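Long-range contact in aspartate aminotransferase (Leishmania major, PDB 4H51), which probably transfers the amino group of L-aspartate to 2-oxoglutarate with pyridoxal phosphate as cofactor, working as a homodimer: residues 372-385 with 405-417. Sequence-based numbering, arbitrary orientation.
Sequences LSKAQCEYCQNHNI and MLAQTINDAVRNV
The Tyr379 ring has Val417 on one side of its plane and His383 on the other. Val417 CG2 makes an off-centre CH-pi contact, 4.2 Å from the ring centroid and 29° off its normal, while His383 CE1 lies over a face on the other side, near the rim. Thr409 CG2 comes in at the ring edge, and Ala413 CB approaches Tyr379 CD2 obliquely at 3.9 Å. Tyr379 CG is anti to the backbone N (chi1 -180°), which lays the ring against Ala413 and Val417.

The Gln376 side chain runs alongside Val417, its CG against Val417 CB. Extended beyond CG, it reaches the last modelled residue with a weak, long hydrogen bond, Gln376 NE2 to Val417 O (3.5 Å). Gln376 OE1 instead accepts from Ser373 N at 2.9 Å; Ser373 OG receives Gln376 N in return, a capping box that starts helix 374-382. That helix meets 405-416 at 135°, with axes 9.4 Å apart at closest approach. The pair belongs to the small domain of the class I aminotransferase fold, well away from the centre of the chain. Ala407, with Leu406 and Ile410, packs on the long helix 320-350.

A Schellman motif with Asn384 at C-prime ends helix 374-382 and turns the chain into Ile385, whose strand pairs in parallel with 47-48. The two Ile385 branches part: CG2 meets Leu406 CD1 at 3.6 Å, whereas CG1 lies against Thr409 and CD1 touches Met405 CE. Thr409 OG1, 3.3 Å from Ile385 CG1, donates to Met405 O, which Thr409 N grips from the other face of the carbonyl plane. At the far end, Leu372 straddles two residues, CD1 against Ile410 CG1 and Leu372 CD2 against Val414 CG2 (3.5 Å).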
ATOM      1  N   LEU B 372      12.398 -14.471  30.052  1.00 25.96           N
ATOM      2  CA  LEU B 372      11.649 -14.170  31.253  1.00 28.03           C
ATOM      3  C   LEU B 372      10.172 -14.600  31.131  1.00 28.20           C
ATOM      4  O   LEU B 372       9.609 -14.638  30.016  1.00 25.59           O
ATOM      5  CB  LEU B 372      11.765 -12.668  31.564  1.00 28.24           C
ATOM      6  CG  LEU B 372      13.170 -12.062  31.798  1.00 30.41           C
ATOM      7  CD1 LEU B 372      13.043 -10.542  31.949  1.00 30.94           C
ATOM      8  CD2 LEU B 372      13.869 -12.660  33.021  1.00 30.72           C
ATOM      9  N   SER B 373       9.542 -14.897  32.282  1.00 29.49           N
ATOM     10  CA  SER B 373       8.116 -15.238  32.355  1.00 29.42           C
ATOM     11  C   SER B 373       7.262 -14.042  32.003  1.00 31.44           C
ATOM     12  O   SER B 373       7.756 -12.896  32.002  1.00 31.78           O
ATOM     13  CB  SER B 373       7.723 -15.648  33.786  1.00 32.05           C
ATOM     14  OG  SER B 373       7.228 -14.503  34.505  1.00 31.08           O
ATOM     15  N   LYS B 374       5.963 -14.280  31.808  1.00 29.84           N
ATOM     16  CA  LYS B 374       5.012 -13.195  31.555  1.00 32.95           C
ATOM     17  C   LYS B 374       5.024 -12.141  32.687  1.00 34.18           C
ATOM     18  O   LYS B 374       5.109 -10.929  32.426  1.00 33.35           O
ATOM     19  CB  LYS B 374       3.575 -13.728  31.358  1.00 33.44           C
ATOM     20  CG  LYS B 374       2.512 -12.647  31.091  1.00 35.41           C
ATOM     21  CD  LYS B 374       1.200 -13.222  30.545  1.00 36.49           C
ATOM     22  CE  LYS B 374       0.156 -12.133  30.303  1.00 38.37           C
ATOM     23  NZ  LYS B 374      -0.732 -11.882  31.479  1.00 40.48           N
ATOM     24  N   ALA B 375       4.913 -12.611  33.925  1.00 33.98           N
ATOM     25  CA  ALA B 375       4.870 -11.716  35.085  1.00 35.67           C
ATOM     26  C   ALA B 375       6.180 -10.908  35.215  1.00 35.53           C
ATOM     27  O   ALA B 375       6.143  -9.718  35.518  1.00 36.27           O
ATOM     28  CB  ALA B 375       4.570 -12.502  36.377  1.00 33.49           C
ATOM     29  N   GLN B 376       7.320 -11.564  35.011  1.00 34.86           N
ATOM     30  CA  GLN B 376       8.609 -10.865  34.937  1.00 33.92           C
ATOM     31  C   GLN B 376       8.707  -9.782  33.864  1.00 32.84           C
ATOM     32  O   GLN B 376       9.294  -8.706  34.111  1.00 33.60           O
ATOM     33  CB  GLN B 376       9.740 -11.861  34.776  1.00 32.29           C
ATOM     34  CG  GLN B 376       9.890 -12.714  36.004  1.00 32.49           C
ATOM     35  CD  GLN B 376      10.803 -13.891  35.775  1.00 33.26           C
ATOM     36  OE1 GLN B 376      11.034 -14.298  34.636  1.00 33.67           O
ATOM     37  NE2 GLN B 376      11.308 -14.461  36.851  1.00 33.12           N
ATOM     38  N   CYS B 377       8.164 -10.038  32.676  1.00 28.57           N
ATOM     39  CA  CYS B 377       8.176  -9.023  31.636  1.00 27.29           C
ATOM     40  C   CYS B 377       7.250  -7.839  32.006  1.00 29.61           C
ATOM     41  O   CYS B 377       7.609  -6.681  31.830  1.00 28.18           O
ATOM     42  CB  CYS B 377       7.796  -9.617  30.285  1.00 25.61           C
ATOM     43  SG  CYS B 377       8.905 -10.947  29.718  1.00 21.35           S
ATOM     44  N   GLU B 378       6.060  -8.139  32.535  1.00 30.96           N
ATOM     45  CA  GLU B 378       5.132  -7.104  33.036  1.00 32.81           C
ATOM     46  C   GLU B 378       5.795  -6.221  34.102  1.00 33.73           C
ATOM     47  O   GLU B 378       5.656  -4.991  34.066  1.00 36.32           O
ATOM     48  CB  GLU B 378       3.816  -7.751  33.575  1.00 34.07           C
ATOM     49  CG  GLU B 378       2.815  -7.933  32.440  1.00 32.78           C
ATOM     50  CD  GLU B 378       1.696  -8.922  32.729  1.00 33.17           C
ATOM     51  OE1 GLU B 378       1.728  -9.578  33.797  1.00 33.04           O
ATOM     52  OE2 GLU B 378       0.814  -9.047  31.850  1.00 32.26           O
ATOM     53  N   TYR B 379       6.513  -6.850  35.026  1.00 31.68           N
ATOM     54  CA  TYR B 379       7.317  -6.146  35.958  1.00 33.02           C
ATOM     55  C   TYR B 379       8.201  -5.092  35.218  1.00 33.34           C
ATOM     56  O   TYR B 379       8.115  -3.849  35.478  1.00 31.08           O
ATOM     57  CB  TYR B 379       8.197  -7.138  36.746  1.00 33.72           C
ATOM     58  CG  TYR B 379       9.051  -6.430  37.748  1.00 35.88           C
ATOM     59  CD1 TYR B 379       8.551  -6.107  39.020  1.00 37.88           C
ATOM     60  CD2 TYR B 379      10.345  -6.042  37.435  1.00 36.71           C
ATOM     61  CE1 TYR B 379       9.333  -5.428  39.948  1.00 39.30           C
ATOM     62  CE2 TYR B 379      11.139  -5.362  38.363  1.00 39.16           C
ATOM     63  CZ  TYR B 379      10.626  -5.042  39.611  1.00 39.61           C
ATOM     64  OH  TYR B 379      11.411  -4.355  40.525  1.00 40.82           O
ATOM     65  N   CYS B 380       9.003  -5.588  34.264  1.00 29.64           N
ATOM     66  CA  CYS B 380      10.004  -4.770  33.610  1.00 28.38           C
ATOM     67  C   CYS B 380       9.277  -3.563  33.030  1.00 29.35           C
ATOM     68  O   CYS B 380       9.743  -2.404  33.129  1.00 29.36           O
ATOM     69  CB  CYS B 380      10.734  -5.582  32.509  1.00 27.63           C
ATOM     70  SG  CYS B 380      11.961  -6.819  33.031  1.00 26.99           S
ATOM     71  N   GLN B 381       8.108  -3.825  32.465  1.00 28.79           N
ATOM     72  CA  GLN B 381       7.334  -2.814  31.766  1.00 31.10           C
ATOM     73  C   GLN B 381       6.902  -1.699  32.725  1.00 32.79           C
ATOM     74  O   GLN B 381       6.940  -0.515  32.377  1.00 34.56           O
ATOM     75  CB  GLN B 381       6.097  -3.430  31.117  1.00 30.58           C
ATOM     76  CG  GLN B 381       6.393  -4.297  29.919  1.00 29.08           C
ATOM     77  CD  GLN B 381       5.183  -5.125  29.468  1.00 30.60           C
ATOM     78  OE1 GLN B 381       4.152  -5.167  30.168  1.00 32.21           O
ATOM     79  NE2 GLN B 381       5.307  -5.798  28.309  1.00 27.16           N
ATOM     80  N   ASN B 382       6.523  -2.098  33.921  1.00 33.66           N
ATOM     81  CA  ASN B 382       6.022  -1.164  34.921  1.00 35.41           C
ATOM     82  C   ASN B 382       7.139  -0.318  35.496  1.00 36.48           C
ATOM     83  O   ASN B 382       6.872   0.760  36.038  1.00 39.24           O
ATOM     84  CB  ASN B 382       5.294  -1.921  36.031  1.00 35.68           C
ATOM     85  CG  ASN B 382       4.066  -2.648  35.537  1.00 33.79           C
ATOM     86  OD1 ASN B 382       3.462  -2.303  34.500  1.00 33.59           O
ATOM     87  ND2 ASN B 382       3.686  -3.673  36.273  1.00 35.20           N
ATOM     88  N   HIS B 383       8.381  -0.809  35.365  1.00 36.90           N
ATOM     89  CA  HIS B 383       9.615  -0.062  35.707  1.00 35.31           C
ATOM     90  C   HIS B 383      10.225   0.571  34.510  1.00 32.73           C
ATOM     91  O   HIS B 383      11.410   0.849  34.478  1.00 33.03           O
ATOM     92  CB  HIS B 383      10.605  -0.969  36.399  1.00 36.53           C
ATOM     93  CG  HIS B 383      10.086  -1.474  37.696  1.00 40.88           C
ATOM     94  ND1 HIS B 383       8.861  -2.033  37.801  1.00 42.59           N
ATOM     95  CD2 HIS B 383      10.623  -1.436  38.986  1.00 43.67           C
ATOM     96  CE1 HIS B 383       8.636  -2.364  39.087  1.00 43.94           C
ATOM     97  NE2 HIS B 383       9.718  -1.999  39.811  1.00 46.46           N
ATOM     98  N   ASN B 384       9.397   0.848  33.516  1.00 31.21           N
ATOM     99  CA  ASN B 384       9.844   1.612  32.381  1.00 31.14           C
ATOM    100  C   ASN B 384      11.000   0.893  31.628  1.00 28.75           C
ATOM    101  O   ASN B 384      11.742   1.523  30.933  1.00 28.03           O
ATOM    102  CB  ASN B 384      10.228   3.040  32.845  1.00 33.07           C
ATOM    103  CG  ASN B 384       9.067   4.043  32.782  1.00 34.90           C
ATOM    104  OD1 ASN B 384       7.909   3.714  32.441  1.00 33.23           O
ATOM    105  ND2 ASN B 384       9.396   5.307  33.082  1.00 34.36           N
ATOM    106  N   ILE B 385      11.103  -0.435  31.736  1.00 27.40           N
ATOM    107  CA  ILE B 385      11.926  -1.233  30.796  1.00 25.07           C
ATOM    108  C   ILE B 385      10.919  -1.971  29.895  1.00 22.95           C
ATOM    109  O   ILE B 385      10.427  -3.008  30.257  1.00 22.79           O
ATOM    110  CB  ILE B 385      12.878  -2.227  31.519  1.00 24.86           C
ATOM    111  CG1 ILE B 385      13.892  -1.507  32.449  1.00 26.58           C
ATOM    112  CG2 ILE B 385      13.655  -3.071  30.507  1.00 24.37           C
ATOM    113  CD1 ILE B 385      14.588  -0.295  31.852  1.00 26.49           C
ATOM    114  N   MET B 405      20.741  -0.620  32.451  1.00 22.75           N
ATOM    115  CA  MET B 405      19.444  -0.603  33.124  1.00 23.35           C
ATOM    116  C   MET B 405      18.622  -1.848  32.825  1.00 22.54           C
ATOM    117  O   MET B 405      17.926  -2.342  33.706  1.00 22.51           O
ATOM    118  CB  MET B 405      18.613   0.600  32.727  1.00 24.31           C
ATOM    119  CG  MET B 405      19.100   1.904  33.330  1.00 26.20           C
ATOM    120  SD  MET B 405      18.519   3.337  32.418  1.00 27.78           S
ATOM    121  CE  MET B 405      16.733   3.067  32.521  1.00 26.20           C
ATOM    122  N   LEU B 406      18.713  -2.342  31.596  1.00 21.42           N
ATOM    123  CA  LEU B 406      18.044  -3.574  31.213  1.00 20.88           C
ATOM    124  C   LEU B 406      18.648  -4.745  31.947  1.00 22.15           C
ATOM    125  O   LEU B 406      17.905  -5.551  32.521  1.00 23.50           O
ATOM    126  CB  LEU B 406      18.107  -3.806  29.699  1.00 19.11           C
ATOM    127  CG  LEU B 406      17.689  -5.187  29.201  1.00 18.50           C
ATOM    128  CD1 LEU B 406      16.215  -5.438  29.539  1.00 18.02           C
ATOM    129  CD2 LEU B 406      17.932  -5.336  27.681  1.00 17.59           C
ATOM    130  N   ALA B 407      19.974  -4.863  31.970  1.00 23.07           N
ATOM    131  CA  ALA B 407      20.597  -5.994  32.683  1.00 24.53           C
ATOM    132  C   ALA B 407      20.266  -5.982  34.183  1.00 26.50           C
ATOM    133  O   ALA B 407      20.017  -7.037  34.794  1.00 27.01           O
ATOM    134  CB  ALA B 407      22.119  -6.026  32.472  1.00 24.41           C
ATOM    135  N   GLN B 408      20.250  -4.787  34.755  1.00 27.95           N
ATOM    136  CA  GLN B 408      19.845  -4.586  36.138  1.00 30.52           C
ATOM    137  C   GLN B 408      18.372  -4.900  36.444  1.00 31.56           C
ATOM    138  O   GLN B 408      18.072  -5.436  37.507  1.00 33.02           O
ATOM    139  CB  GLN B 408      20.194  -3.157  36.578  1.00 30.81           C
ATOM    140  CG  GLN B 408      21.703  -2.991  36.741  1.00 31.79           C
ATOM    141  CD  GLN B 408      22.178  -1.562  36.618  1.00 32.32           C
ATOM    142  OE1 GLN B 408      21.376  -0.621  36.694  1.00 33.07           O
ATOM    143  NE2 GLN B 408      23.504  -1.384  36.386  1.00 32.09           N
ATOM    144  N   THR B 409      17.457  -4.571  35.530  1.00 31.80           N
ATOM    145  CA  THR B 409      16.024  -4.777  35.779  1.00 31.33           C
ATOM    146  C   THR B 409      15.658  -6.234  35.553  1.00 32.12           C
ATOM    147  O   THR B 409      14.798  -6.792  36.286  1.00 32.51           O
ATOM    148  CB  THR B 409      15.150  -3.881  34.917  1.00 30.98           C
ATOM    149  OG1 THR B 409      15.438  -2.510  35.229  1.00 30.73           O
ATOM    150  CG2 THR B 409      13.673  -4.168  35.161  1.00 30.89           C
ATOM    151  N   ILE B 410      16.341  -6.858  34.588  1.00 29.55           N
ATOM    152  CA  ILE B 410      16.308  -8.323  34.423  1.00 29.11           C
ATOM    153  C   ILE B 410      16.760  -8.990  35.720  1.00 30.77           C
ATOM    154  O   ILE B 410      16.121  -9.949  36.181  1.00 30.26           O
ATOM    155  CB  ILE B 410      17.213  -8.817  33.260  1.00 27.45           C
ATOM    156  CG1 ILE B 410      16.610  -8.472  31.889  1.00 25.43           C
ATOM    157  CG2 ILE B 410      17.410 -10.314  33.315  1.00 26.58           C
ATOM    158  CD1 ILE B 410      17.549  -8.696  30.706  1.00 23.23           C
ATOM    159  N   ASN B 411      17.872  -8.514  36.292  1.00 32.27           N
ATOM    160  CA  ASN B 411      18.442  -9.114  37.512  1.00 34.25           C
ATOM    161  C   ASN B 411      17.468  -8.954  38.669  1.00 35.64           C
ATOM    162  O   ASN B 411      17.261  -9.904  39.395  1.00 38.53           O
ATOM    163  CB  ASN B 411      19.838  -8.541  37.856  1.00 35.05           C
ATOM    164  CG  ASN B 411      20.465  -9.171  39.101  1.00 35.94           C
ATOM    165  OD1 ASN B 411      21.068 -10.261  39.072  1.00 34.13           O
ATOM    166  ND2 ASN B 411      20.388  -8.442  40.184  1.00 37.33           N
ATOM    167  N   ASP B 412      16.837  -7.786  38.804  1.00 37.84           N
ATOM    168  CA  ASP B 412      15.751  -7.576  39.800  1.00 38.20           C
ATOM    169  C   ASP B 412      14.521  -8.487  39.547  1.00 39.30           C
ATOM    170  O   ASP B 412      13.890  -8.973  40.493  1.00 38.57           O
ATOM    171  CB  ASP B 412      15.224  -6.133  39.764  1.00 38.59           C
ATOM    172  CG  ASP B 412      16.171  -5.109  40.380  1.00 40.72           C
ATOM    173  OD1 ASP B 412      17.280  -5.454  40.881  1.00 39.23           O
ATOM    174  OD2 ASP B 412      15.765  -3.916  40.339  1.00 40.40           O
ATOM    175  N   ALA B 413      14.144  -8.672  38.278  1.00 37.11           N
ATOM    176  CA  ALA B 413      12.947  -9.420  37.940  1.00 35.68           C
ATOM    177  C   ALA B 413      13.138 -10.918  38.193  1.00 36.46           C
ATOM    178  O   ALA B 413      12.243 -11.579  38.744  1.00 38.79           O
ATOM    179  CB  ALA B 413      12.534  -9.175  36.492  1.00 34.28           C
ATOM    180  N   VAL B 414      14.302 -11.448  37.825  1.00 34.45           N
ATOM    181  CA  VAL B 414      14.623 -12.851  38.047  1.00 33.81           C
ATOM    182  C   VAL B 414      14.620 -13.145  39.547  1.00 37.90           C
ATOM    183  O   VAL B 414      13.990 -14.108  39.999  1.00 36.95           O
ATOM    184  CB  VAL B 414      15.978 -13.214  37.398  1.00 32.40           C
ATOM    185  CG1 VAL B 414      16.469 -14.599  37.770  1.00 31.45           C
ATOM    186  CG2 VAL B 414      15.876 -13.126  35.877  1.00 30.02           C
ATOM    187  N   ARG B 415      15.315 -12.304  40.318  1.00 38.74           N
ATOM    188  CA  ARG B 415      15.444 -12.508  41.761  1.00 40.93           C
ATOM    189  C   ARG B 415      14.165 -12.317  42.559  1.00 41.65           C
ATOM    190  O   ARG B 415      13.952 -13.015  43.539  1.00 44.33           O
ATOM    191  CB  ARG B 415      16.507 -11.552  42.320  1.00 41.78           C
ATOM    192  CG  ARG B 415      17.896 -11.913  41.858  1.00 41.73           C
ATOM    193  CD  ARG B 415      18.933 -10.856  42.203  1.00 42.98           C
ATOM    194  NE  ARG B 415      20.241 -11.265  41.688  1.00 42.34           N
ATOM    195  CZ  ARG B 415      21.089 -12.063  42.321  1.00 43.54           C
ATOM    196  NH1 ARG B 415      20.791 -12.537  43.521  1.00 46.29           N
ATOM    197  NH2 ARG B 415      22.250 -12.378  41.763  1.00 42.28           N
ATOM    198  N   ASN B 416      13.347 -11.346  42.171  1.00 43.29           N
ATOM    199  CA  ASN B 416      12.235 -10.873  43.006  1.00 45.99           C
ATOM    200  C   ASN B 416      10.826 -11.199  42.509  1.00 46.17           C
ATOM    201  O   ASN B 416       9.857 -10.991  43.251  1.00 44.11           O
ATOM    202  CB  ASN B 416      12.344  -9.350  43.196  1.00 47.70           C
ATOM    203  CG  ASN B 416      13.720  -8.908  43.691  1.00 49.23           C
ATOM    204  OD1 ASN B 416      14.437  -9.650  44.403  1.00 50.73           O
ATOM    205  ND2 ASN B 416      14.101  -7.687  43.313  1.00 47.96           N
ATOM    206  N   VAL B 417      10.713 -11.675  41.262  1.00 44.88           N
ATOM    207  CA  VAL B 417       9.434 -12.074  40.654  1.00 44.62           C
ATOM    208  C   VAL B 417       9.499 -13.481  40.019  1.00 44.79           C
ATOM    209  O   VAL B 417      10.446 -14.243  40.225  1.00 44.20           O
ATOM    210  CB  VAL B 417       8.981 -11.100  39.537  1.00 43.59           C
ATOM    211  CG1 VAL B 417       7.519 -11.351  39.196  1.00 43.15           C
ATOM    212  CG2 VAL B 417       9.207  -9.646  39.929  1.00 44.91           C
TER